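Local coordinates for protein fimbrial subunit CupB6 (Pseudomonas aeruginosa, PDB 5CYL) that probably acts as the adhesive tip subunit of a chaperone-usher pilus, helping the bacterium to attach and to form biofilm, at residues Leu26-Leu36 against Glu126-Leu136; Pro206-Ile217 against Ile243-Pro254. All coordinates share one frame; numbering follows the deposited sequence.

Contact 1: residues Leu26-Leu36 against Glu126-Leu136; sequences LTSGTAKGTVL and ELVLTVDPGEL
A31 O is gripped by two donors of one residue, T34 N and T34 OG1, the hydroxyl at 2.8 Å. Both come from the same face of its plane, and CD2 of L129 touches the same oxygen from across the contact. These residues sit where strands 35-50 and 118-129 pair antiparallel, in the six-stranded sheet of the N-terminal part of the chain. G33 N gives to L129 O at 2.7 Å, and L129 N returns a bond to T34 O at 2.9 Å. These two bonds carry the pairing on past the start of strand 35-50. Next comes the non-hydrogen-bonded pair V35 and V128. A weak bond from L36 N to L127 O follows.

Two beta turns, a type I from T27 to T30 and a type II from A31 to T34, lead into strand 35-50. G33 sits in the second at a positive phi of 96°.

T30 holds CG2 anti to its own N, and this methyl meets L129 CD2 at 3.6 Å. The outer part of the L129 side chain is less surely placed. L129 CB packs on both methyls of L36. The P133 ring lies against the backbone of the first turn, with CD near T30 O. K32 lays its CG and CD along the backbone of T130 and V131. E126 crosses V35 at about a right angle, while its OE1 forms a salt bridge with R86. At the far end L26 and L136 meet tip to tip, CD2 to CD1 at 3.7 Å.

Contact 2: residues Pro206-Ile217 against Ile243-Pro254; sequences PKKCKVEVGREI and ISLSECAALAKP
C209 and C248 both set SG anti to their carbonyl carbon, with chi1 of -55° and -71°, and the two sulfurs join in a disulfide. The torsion about the S-S bond is 107°. The bond ties the segment leading into strand 215-225 to the loop after strand 239-245. This C-terminal part belongs to the fimbrial protein family and probably has the immunoglobulin-like pilin fold. A disulfide between the first two strand regions is found in many other pilins.

Backbone bonds lie on either side of the disulfide in sequence. K210 N gives to S246 O at 3.2 Å, and A249 N gives to K208 O at 3.2 Å. The sulfur of C209 also touches P254 CG at 3.7 Å and A252 CB.

K207 bends at chi2, and its CD and CE cross L251 obliquely, CD lying 3.5 Å from L251 CB. Its amine goes on to G139 O. K210 CD lies beside E247 OE1, but amine and carboxylate do not touch.

Toward the strands, L245 packs its CB on C209 CB and reaches V211. F342 of strand 332-343 covers V211, L245 and I243. The last apolar contact joins I217 CD1 to I243 CG1 at 3.9 Å.

How the contacts relate
The contacts come in series: contact 1 closes at L136 before contact 2 opens at P206. Their centres are about 23 Å apart. They share no sheet. Contact 1 lies on the six-stranded antiparallel sheet of the N-terminal part, and contact 2 on the mixed sheet of the C-terminal part. Each sits at the end of its part that faces the other, so together they flank the junction of the elongated chain. They touch there by packing alone. L26 CD2 meets L251 CD2 at 3.4 Å, L136 CD1 also reaches L251, and A250 CB lies against T27. This patch helps to bridge the two parts of the probable tip adhesin, and the bond of K207 to G139 adds a polar tie.

Contact 1: residues Leu26-Leu36 against Glu126-Leu136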
loop_
_atom_site.group_PDB
_atom_site.type_symbol
_atom_site.label_atom_id
_atom_site.label_comp_id
_atom_site.label_asym_id
_atom_site.label_seq_id
_atom_site.Cartn_x
_atom_site.Cartn_y
_atom_site.Cartn_z
ATOM N N LEU A 26 -2.351 2.671 -8.335
ATOM C CA LEU A 26 -1.014 2.200 -7.975
ATOM C C LEU A 26 -0.722 0.874 -8.690
ATOM O O LEU A 26 -1.575 -0.001 -8.750
ATOM C CB LEU A 26 -0.904 2.070 -6.482
ATOM C CG LEU A 26 0.485 1.984 -5.888
ATOM C CD1 LEU A 26 1.399 3.051 -6.456
ATOM C CD2 LEU A 26 0.393 2.093 -4.371
ATOM N N THR A 27 0.475 0.779 -9.250
ATOM C CA THR A 27 0.884 -0.362 -10.063
ATOM C C THR A 27 2.376 -0.465 -10.010
ATOM O O THR A 27 3.013 0.455 -9.553
ATOM C CB THR A 27 0.397 -0.084 -11.483
ATOM O OG1 THR A 27 -0.948 -0.530 -11.545
ATOM C CG2 THR A 27 1.217 -0.704 -12.623
ATOM N N SER A 28 2.935 -1.590 -10.411
ATOM C CA SER A 28 4.400 -1.721 -10.438
ATOM C C SER A 28 4.958 -0.756 -11.462
ATOM O O SER A 28 6.075 -0.267 -11.335
ATOM C CB SER A 28 4.778 -3.126 -10.829
ATOM O OG SER A 28 3.634 -3.989 -10.725
ATOM N N GLY A 29 4.134 -0.500 -12.474
ATOM C CA GLY A 29 4.391 0.493 -13.525
ATOM C C GLY A 29 4.222 1.973 -13.185
ATOM O O GLY A 29 4.598 2.823 -13.997
ATOM N N THR A 30 3.690 2.279 -12.007
ATOM C CA THR A 30 3.508 3.656 -11.600
ATOM C C THR A 30 4.842 4.418 -11.441
ATOM O O THR A 30 5.769 3.942 -10.815
ATOM C CB THR A 30 2.736 3.718 -10.288
ATOM O OG1 THR A 30 1.490 3.051 -10.428
ATOM C CG2 THR A 30 2.531 5.180 -9.869
ATOM N N ALA A 31 4.909 5.611 -12.012
ATOM C CA ALA A 31 6.142 6.409 -11.981
ATOM C C ALA A 31 6.248 7.230 -10.693
ATOM O O ALA A 31 5.225 7.629 -10.103
ATOM C CB ALA A 31 6.185 7.334 -13.198
ATOM N N LYS A 32 7.467 7.544 -10.290
ATOM C CA LYS A 32 7.672 8.462 -9.175
ATOM C C LYS A 32 7.080 9.825 -9.475
ATOM O O LYS A 32 7.274 10.335 -10.549
ATOM C CB LYS A 32 9.151 8.632 -8.926
ATOM C CG LYS A 32 9.706 7.536 -8.055
ATOM C CD LYS A 32 10.921 8.004 -7.323
ATOM C CE LYS A 32 12.151 7.623 -8.102
ATOM N NZ LYS A 32 13.099 8.708 -7.788
ATOM N N GLY A 33 6.412 10.443 -8.504
ATOM C CA GLY A 33 5.810 11.754 -8.699
ATOM C C GLY A 33 4.360 11.658 -9.064
ATOM O O GLY A 33 3.709 12.678 -9.233
ATOM N N THR A 34 3.844 10.452 -9.199
ATOM C CA THR A 34 2.448 10.282 -9.616
ATOM C C THR A 34 1.493 10.599 -8.469
ATOM O O THR A 34 1.788 10.319 -7.323
ATOM C CB THR A 34 2.192 8.855 -10.179
ATOM O OG1 THR A 34 2.936 8.680 -11.381
ATOM C CG2 THR A 34 0.747 8.634 -10.476
ATOM N N VAL A 35 0.329 11.126 -8.802
ATOM C CA VAL A 35 -0.660 11.446 -7.805
ATOM C C VAL A 35 -1.610 10.287 -7.629
ATOM O O VAL A 35 -2.439 10.051 -8.472
ATOM C CB VAL A 35 -1.471 12.735 -8.181
ATOM C CG1 VAL A 35 -2.604 12.967 -7.174
ATOM C CG2 VAL A 35 -0.568 13.965 -8.211
ATOM N N LEU A 36 -1.484 9.584 -6.524
ATOM C CA LEU A 36 -2.364 8.446 -6.231
ATOM C C LEU A 36 -3.796 8.838 -5.873
ATOM O O LEU A 36 -4.779 8.235 -6.334
ATOM C CB LEU A 36 -1.769 7.579 -5.122
ATOM C CG LEU A 36 -0.259 7.352 -5.298
ATOM C CD1 LEU A 36 0.296 6.534 -4.163
ATOM C CD2 LEU A 36 0.029 6.662 -6.631
ATOM N N GLU A 126 -3.687 16.377 -2.220
ATOM C CA GLU A 126 -3.051 15.356 -3.069
ATOM C C GLU A 126 -2.070 14.442 -2.330
ATOM O O GLU A 126 -1.203 14.916 -1.602
ATOM C CB GLU A 126 -2.320 16.005 -4.238
ATOM C CG GLU A 126 -3.200 16.579 -5.347
ATOM C CD GLU A 126 -2.390 17.247 -6.457
ATOM O OE1 GLU A 126 -1.347 17.908 -6.144
ATOM O OE2 GLU A 126 -2.824 17.136 -7.628
ATOM N N LEU A 127 -2.221 13.137 -2.546
ATOM C CA LEU A 127 -1.263 12.119 -2.054
ATOM C C LEU A 127 -0.403 11.633 -3.212
ATOM O O LEU A 127 -0.917 11.142 -4.230
ATOM C CB LEU A 127 -1.987 10.968 -1.369
ATOM C CG LEU A 127 -2.528 11.432 -0.012
ATOM C CD1 LEU A 127 -3.418 10.364 0.628
ATOM C CD2 LEU A 127 -1.411 11.898 0.953
ATOM N N VAL A 128 0.910 11.803 -3.059
ATOM C CA VAL A 128 1.875 11.613 -4.170
ATOM C C VAL A 128 2.869 10.492 -3.895
ATOM O O VAL A 128 3.362 10.364 -2.758
ATOM C CB VAL A 128 2.704 12.883 -4.412
ATOM C CG1 VAL A 128 3.454 12.803 -5.711
ATOM C CG2 VAL A 128 1.796 14.094 -4.444
ATOM N N LEU A 129 3.209 9.705 -4.908
ATOM C CA LEU A 129 4.197 8.654 -4.730
ATOM C C LEU A 129 5.604 9.217 -4.907
ATOM O O LEU A 129 5.984 9.633 -5.995
ATOM C CB LEU A 129 3.936 7.512 -5.715
ATOM C CG LEU A 129 5.021 6.429 -5.829
ATOM C CD1 LEU A 129 5.006 5.523 -4.627
ATOM C CD2 LEU A 129 4.821 5.628 -7.102
ATOM N N THR A 130 6.370 9.216 -3.824
ATOM C CA THR A 130 7.752 9.724 -3.839
ATOM C C THR A 130 8.823 8.642 -4.061
ATOM O O THR A 130 10.010 8.946 -4.153
ATOM C CB THR A 130 8.075 10.498 -2.548
ATOM O OG1 THR A 130 7.763 9.681 -1.402
ATOM C CG2 THR A 130 7.257 11.776 -2.476
ATOM N N VAL A 131 8.391 7.392 -4.161
ATOM C CA VAL A 131 9.310 6.259 -4.367
ATOM C C VAL A 131 8.717 5.247 -5.348
ATOM O O VAL A 131 7.541 5.283 -5.618
ATOM C CB VAL A 131 9.658 5.546 -3.039
ATOM C CG1 VAL A 131 10.267 6.526 -2.053
ATOM C CG2 VAL A 131 8.424 4.865 -2.446
ATOM N N ASP A 132 9.575 4.377 -5.878
ATOM C CA ASP A 132 9.144 3.307 -6.773
ATOM C C ASP A 132 8.208 2.360 -6.039
ATOM O O ASP A 132 8.377 2.152 -4.829
ATOM C CB ASP A 132 10.346 2.561 -7.311
ATOM C CG ASP A 132 11.159 3.403 -8.298
ATOM O OD1 ASP A 132 10.576 3.911 -9.288
ATOM O OD2 ASP A 132 12.377 3.582 -8.073
ATOM N N PRO A 133 7.183 1.809 -6.734
ATOM C CA PRO A 133 6.210 1.012 -5.955
ATOM C C PRO A 133 6.793 -0.155 -5.155
ATOM O O PRO A 133 6.322 -0.453 -4.072
ATOM C CB PRO A 133 5.239 0.490 -7.027
ATOM C CG PRO A 133 5.300 1.508 -8.097
ATOM C CD PRO A 133 6.783 1.762 -8.172
ATOM N N GLY A 134 7.808 -0.799 -5.700
ATOM C CA GLY A 134 8.444 -1.924 -5.021
ATOM C C GLY A 134 9.017 -1.473 -3.690
ATOM O O GLY A 134 9.003 -2.207 -2.709
ATOM N N GLU A 135 9.490 -0.236 -3.680
ATOM C CA GLU A 135 10.086 0.410 -2.503
ATOM C C GLU A 135 9.087 0.637 -1.361
ATOM O O GLU A 135 9.484 0.820 -0.225
ATOM C CB GLU A 135 10.708 1.747 -2.901
ATOM C CG GLU A 135 12.177 1.892 -2.523
ATOM C CD GLU A 135 13.074 0.936 -3.275
ATOM O OE1 GLU A 135 13.439 1.229 -4.428
ATOM O OE2 GLU A 135 13.426 -0.113 -2.709
ATOM N N LEU A 136 7.802 0.629 -1.689
ATOM C CA LEU A 136 6.744 0.903 -0.729
ATOM C C LEU A 136 6.669 -0.111 0.429
ATOM O O LEU A 136 6.964 -1.311 0.209
ATOM C CB LEU A 136 5.394 0.990 -1.439
ATOM C CG LEU A 136 5.065 2.328 -2.094
ATOM C CD1 LEU A 136 3.777 2.207 -2.923
ATOM C CD2 LEU A 136 4.924 3.425 -1.054
#

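Contact 2: residues Pro206-Ile217 against Ile243-Pro254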
loop_
_atom_site.group_PDB
_atom_site.type_symbol
_atom_site.label_atom_id
_atom_site.label_comp_id
_atom_site.label_asym_id
_atom_site.label_seq_id
_atom_site.Cartn_x
_atom_site.Cartn_y
_atom_site.Cartn_z
ATOM N N PRO A 206 -5.030 -2.080 -1.493
ATOM C CA PRO A 206 -5.085 -3.545 -1.262
ATOM C C PRO A 206 -3.794 -4.305 -1.624
ATOM O O PRO A 206 -3.134 -3.987 -2.627
ATOM C CB PRO A 206 -6.220 -4.004 -2.190
ATOM C CG PRO A 206 -6.130 -3.079 -3.344
ATOM C CD PRO A 206 -5.812 -1.726 -2.712
ATOM N N LYS A 207 -3.457 -5.283 -0.788
ATOM C CA LYS A 207 -2.265 -6.098 -0.985
ATOM C C LYS A 207 -2.507 -7.605 -1.026
ATOM O O LYS A 207 -1.614 -8.377 -0.752
ATOM C CB LYS A 207 -1.229 -5.767 0.088
ATOM C CG LYS A 207 -0.736 -4.331 0.059
ATOM C CD LYS A 207 0.209 -4.089 -1.111
ATOM C CE LYS A 207 1.011 -2.816 -0.926
ATOM N NZ LYS A 207 1.745 -2.796 0.349
ATOM N N LYS A 208 -3.716 -8.039 -1.342
ATOM C CA LYS A 208 -4.018 -9.479 -1.255
ATOM C C LYS A 208 -4.626 -10.070 -2.515
ATOM O O LYS A 208 -5.193 -9.374 -3.304
ATOM C CB LYS A 208 -4.895 -9.771 -0.045
ATOM C CG LYS A 208 -4.182 -9.513 1.270
ATOM C CD LYS A 208 -4.923 -10.012 2.503
ATOM C CE LYS A 208 -6.261 -9.327 2.687
ATOM N NZ LYS A 208 -6.896 -9.718 3.979
ATOM N N CYS A 209 -4.451 -11.361 -2.696
ATOM C CA CYS A 209 -5.034 -12.074 -3.807
ATOM C C CYS A 209 -6.238 -12.804 -3.244
ATOM O O CYS A 209 -6.426 -12.850 -2.057
ATOM C CB CYS A 209 -4.040 -13.061 -4.446
ATOM S SG CYS A 209 -2.478 -12.323 -4.981
ATOM N N LYS A 210 -7.039 -13.369 -4.126
ATOM C CA LYS A 210 -8.199 -14.136 -3.759
ATOM C C LYS A 210 -7.801 -15.586 -3.556
ATOM O O LYS A 210 -7.261 -16.253 -4.458
ATOM C CB LYS A 210 -9.253 -14.003 -4.858
ATOM C CG LYS A 210 -10.421 -14.963 -4.727
ATOM C CD LYS A 210 -11.023 -15.350 -6.075
ATOM C CE LYS A 210 -11.512 -16.812 -6.046
ATOM N NZ LYS A 210 -12.867 -17.020 -6.624
ATOM N N VAL A 211 -8.116 -16.078 -2.370
ATOM C CA VAL A 211 -7.809 -17.461 -2.008
ATOM C C VAL A 211 -9.063 -18.295 -1.727
ATOM O O VAL A 211 -9.816 -17.978 -0.823
ATOM C CB VAL A 211 -6.889 -17.505 -0.766
ATOM C CG1 VAL A 211 -6.584 -18.945 -0.353
ATOM C CG2 VAL A 211 -5.615 -16.731 -1.028
ATOM N N GLU A 212 -9.248 -19.358 -2.494
ATOM C CA GLU A 212 -10.356 -20.273 -2.256
ATOM C C GLU A 212 -9.837 -21.315 -1.294
ATOM O O GLU A 212 -8.975 -22.103 -1.651
ATOM C CB GLU A 212 -10.867 -20.893 -3.561
ATOM C CG GLU A 212 -9.771 -21.466 -4.460
ATOM C CD GLU A 212 -10.243 -22.595 -5.374
ATOM O OE1 GLU A 212 -9.890 -22.612 -6.572
ATOM O OE2 GLU A 212 -10.979 -23.474 -4.900
ATOM N N VAL A 213 -10.307 -21.296 -0.060
ATOM C CA VAL A 213 -9.786 -22.222 0.941
ATOM C C VAL A 213 -10.279 -23.655 0.697
ATOM O O VAL A 213 -11.346 -23.881 0.135
ATOM C CB VAL A 213 -10.037 -21.738 2.376
ATOM C CG1 VAL A 213 -9.534 -22.757 3.383
ATOM C CG2 VAL A 213 -9.341 -20.393 2.620
ATOM N N GLY A 214 -9.451 -24.626 1.071
ATOM C CA GLY A 214 -9.720 -26.026 0.816
ATOM C C GLY A 214 -9.475 -26.469 -0.615
ATOM O O GLY A 214 -9.830 -27.575 -0.980
ATOM N N ARG A 215 -8.828 -25.644 -1.425
ATOM C CA ARG A 215 -8.528 -26.031 -2.803
ATOM C C ARG A 215 -7.618 -27.256 -2.862
ATOM O O ARG A 215 -6.557 -27.244 -2.268
ATOM C CB ARG A 215 -7.896 -24.864 -3.582
ATOM C CG ARG A 215 -7.775 -25.167 -5.081
ATOM C CD ARG A 215 -7.515 -23.947 -5.947
ATOM N NE ARG A 215 -6.093 -23.672 -6.166
ATOM C CZ ARG A 215 -5.370 -22.815 -5.449
ATOM N NH1 ARG A 215 -5.895 -22.135 -4.434
ATOM N NH2 ARG A 215 -4.105 -22.641 -5.743
ATOM N N GLU A 216 -8.028 -28.293 -3.579
ATOM C CA GLU A 216 -7.189 -29.480 -3.758
ATOM C C GLU A 216 -6.583 -29.558 -5.149
ATOM O O GLU A 216 -7.248 -29.264 -6.123
ATOM C CB GLU A 216 -7.976 -30.750 -3.527
ATOM C CG GLU A 216 -8.279 -31.023 -2.067
ATOM C CD GLU A 216 -8.509 -32.476 -1.836
ATOM O OE1 GLU A 216 -9.029 -33.138 -2.752
ATOM O OE2 GLU A 216 -8.143 -32.940 -0.748
ATOM N N ILE A 217 -5.337 -30.007 -5.250
ATOM C CA ILE A 217 -4.708 -30.214 -6.550
ATOM C C ILE A 217 -4.218 -31.655 -6.639
ATOM O O ILE A 217 -3.536 -32.131 -5.731
ATOM C CB ILE A 217 -3.527 -29.248 -6.734
ATOM C CG1 ILE A 217 -4.011 -27.797 -6.626
ATOM C CG2 ILE A 217 -2.844 -29.518 -8.071
ATOM C CD1 ILE A 217 -2.953 -26.724 -6.830
ATOM N N ILE A 243 0.809 -23.941 -8.930
ATOM C CA ILE A 243 -0.088 -23.489 -7.858
ATOM C C ILE A 243 -0.261 -22.008 -8.109
ATOM O O ILE A 243 0.712 -21.271 -8.133
ATOM C CB ILE A 243 0.458 -23.748 -6.457
ATOM C CG1 ILE A 243 0.597 -25.254 -6.212
ATOM C CG2 ILE A 243 -0.442 -23.111 -5.402
ATOM C CD1 ILE A 243 1.151 -25.576 -4.855
ATOM N N SER A 244 -1.493 -21.583 -8.341
ATOM C CA SER A 244 -1.751 -20.201 -8.704
ATOM C C SER A 244 -2.829 -19.459 -7.884
ATOM O O SER A 244 -3.724 -20.051 -7.311
ATOM C CB SER A 244 -2.075 -20.158 -10.180
ATOM O OG SER A 244 -2.304 -18.827 -10.577
ATOM N N LEU A 245 -2.708 -18.147 -7.851
ATOM C CA LEU A 245 -3.662 -17.265 -7.193
ATOM C C LEU A 245 -4.115 -16.251 -8.220
ATOM O O LEU A 245 -3.317 -15.851 -9.080
ATOM C CB LEU A 245 -3.014 -16.524 -6.021
ATOM C CG LEU A 245 -2.739 -17.300 -4.738
ATOM C CD1 LEU A 245 -1.851 -16.479 -3.823
ATOM C CD2 LEU A 245 -4.027 -17.654 -4.016
ATOM N N SER A 246 -5.369 -15.818 -8.164
ATOM C CA SER A 246 -5.825 -14.809 -9.152
ATOM C C SER A 246 -6.577 -13.686 -8.500
ATOM O O SER A 246 -6.902 -13.741 -7.317
ATOM C CB SER A 246 -6.630 -15.455 -10.266
ATOM O OG SER A 246 -7.615 -16.269 -9.651
ATOM N N GLU A 247 -6.804 -12.645 -9.280
ATOM C CA GLU A 247 -7.428 -11.421 -8.778
ATOM C C GLU A 247 -6.544 -10.730 -7.727
ATOM O O GLU A 247 -7.026 -10.153 -6.776
ATOM C CB GLU A 247 -8.819 -11.710 -8.214
ATOM C CG GLU A 247 -9.812 -12.176 -9.254
ATOM C CD GLU A 247 -11.214 -12.357 -8.706
ATOM O OE1 GLU A 247 -11.468 -12.026 -7.524
ATOM O OE2 GLU A 247 -12.070 -12.852 -9.466
ATOM N N CYS A 248 -5.248 -10.796 -7.948
ATOM C CA CYS A 248 -4.267 -10.189 -7.064
ATOM C C CYS A 248 -4.263 -8.687 -7.187
ATOM O O CYS A 248 -4.297 -8.144 -8.282
ATOM C CB CYS A 248 -2.873 -10.671 -7.459
ATOM S SG CYS A 248 -2.599 -12.407 -7.045
ATOM N N ALA A 249 -4.144 -8.007 -6.058
ATOM C CA ALA A 249 -3.922 -6.537 -6.046
ATOM C C ALA A 249 -2.598 -6.198 -6.699
ATOM O O ALA A 249 -1.681 -6.997 -6.604
ATOM C CB ALA A 249 -3.942 -6.012 -4.613
ATOM N N ALA A 250 -2.474 -5.031 -7.331
ATOM C CA ALA A 250 -1.256 -4.749 -8.128
ATOM C C ALA A 250 0.045 -4.995 -7.369
ATOM O O ALA A 250 0.994 -5.506 -7.932
ATOM C CB ALA A 250 -1.280 -3.344 -8.704
ATOM N N LEU A 251 0.062 -4.614 -6.099
ATOM C CA LEU A 251 1.262 -4.642 -5.253
ATOM C C LEU A 251 1.346 -5.840 -4.323
ATOM O O LEU A 251 2.232 -5.905 -3.487
ATOM C CB LEU A 251 1.281 -3.386 -4.397
ATOM C CG LEU A 251 2.231 -2.291 -4.819
ATOM C CD1 LEU A 251 2.285 -2.094 -6.311
ATOM C CD2 LEU A 251 1.796 -1.017 -4.117
ATOM N N ALA A 252 0.411 -6.772 -4.474
ATOM C CA ALA A 252 0.449 -8.047 -3.726
ATOM C C ALA A 252 1.738 -8.814 -4.088
ATOM O O ALA A 252 2.133 -8.875 -5.269
ATOM C CB ALA A 252 -0.800 -8.885 -3.997
ATOM N N LYS A 253 2.381 -9.383 -3.076
ATOM C CA LYS A 253 3.574 -10.174 -3.275
ATOM C C LYS A 253 3.431 -11.369 -2.383
ATOM O O LYS A 253 4.080 -11.372 -1.326
ATOM C CB LYS A 253 4.835 -9.373 -2.922
ATOM C CG LYS A 253 5.176 -8.299 -3.960
ATOM C CD LYS A 253 6.688 -8.147 -4.131
ATOM C CE LYS A 253 7.340 -7.896 -2.769
ATOM N NZ LYS A 253 8.817 -7.687 -2.823
ATOM N N PRO A 254 2.598 -12.389 -2.776
ATOM C CA PRO A 254 2.394 -13.440 -1.790
ATOM C C PRO A 254 3.473 -14.497 -1.747
ATOM O O PRO A 254 4.303 -14.604 -2.645
ATOM C CB PRO A 254 1.087 -14.120 -2.229
ATOM C CG PRO A 254 0.751 -13.552 -3.558
ATOM C CD PRO A 254 1.935 -12.789 -4.034
#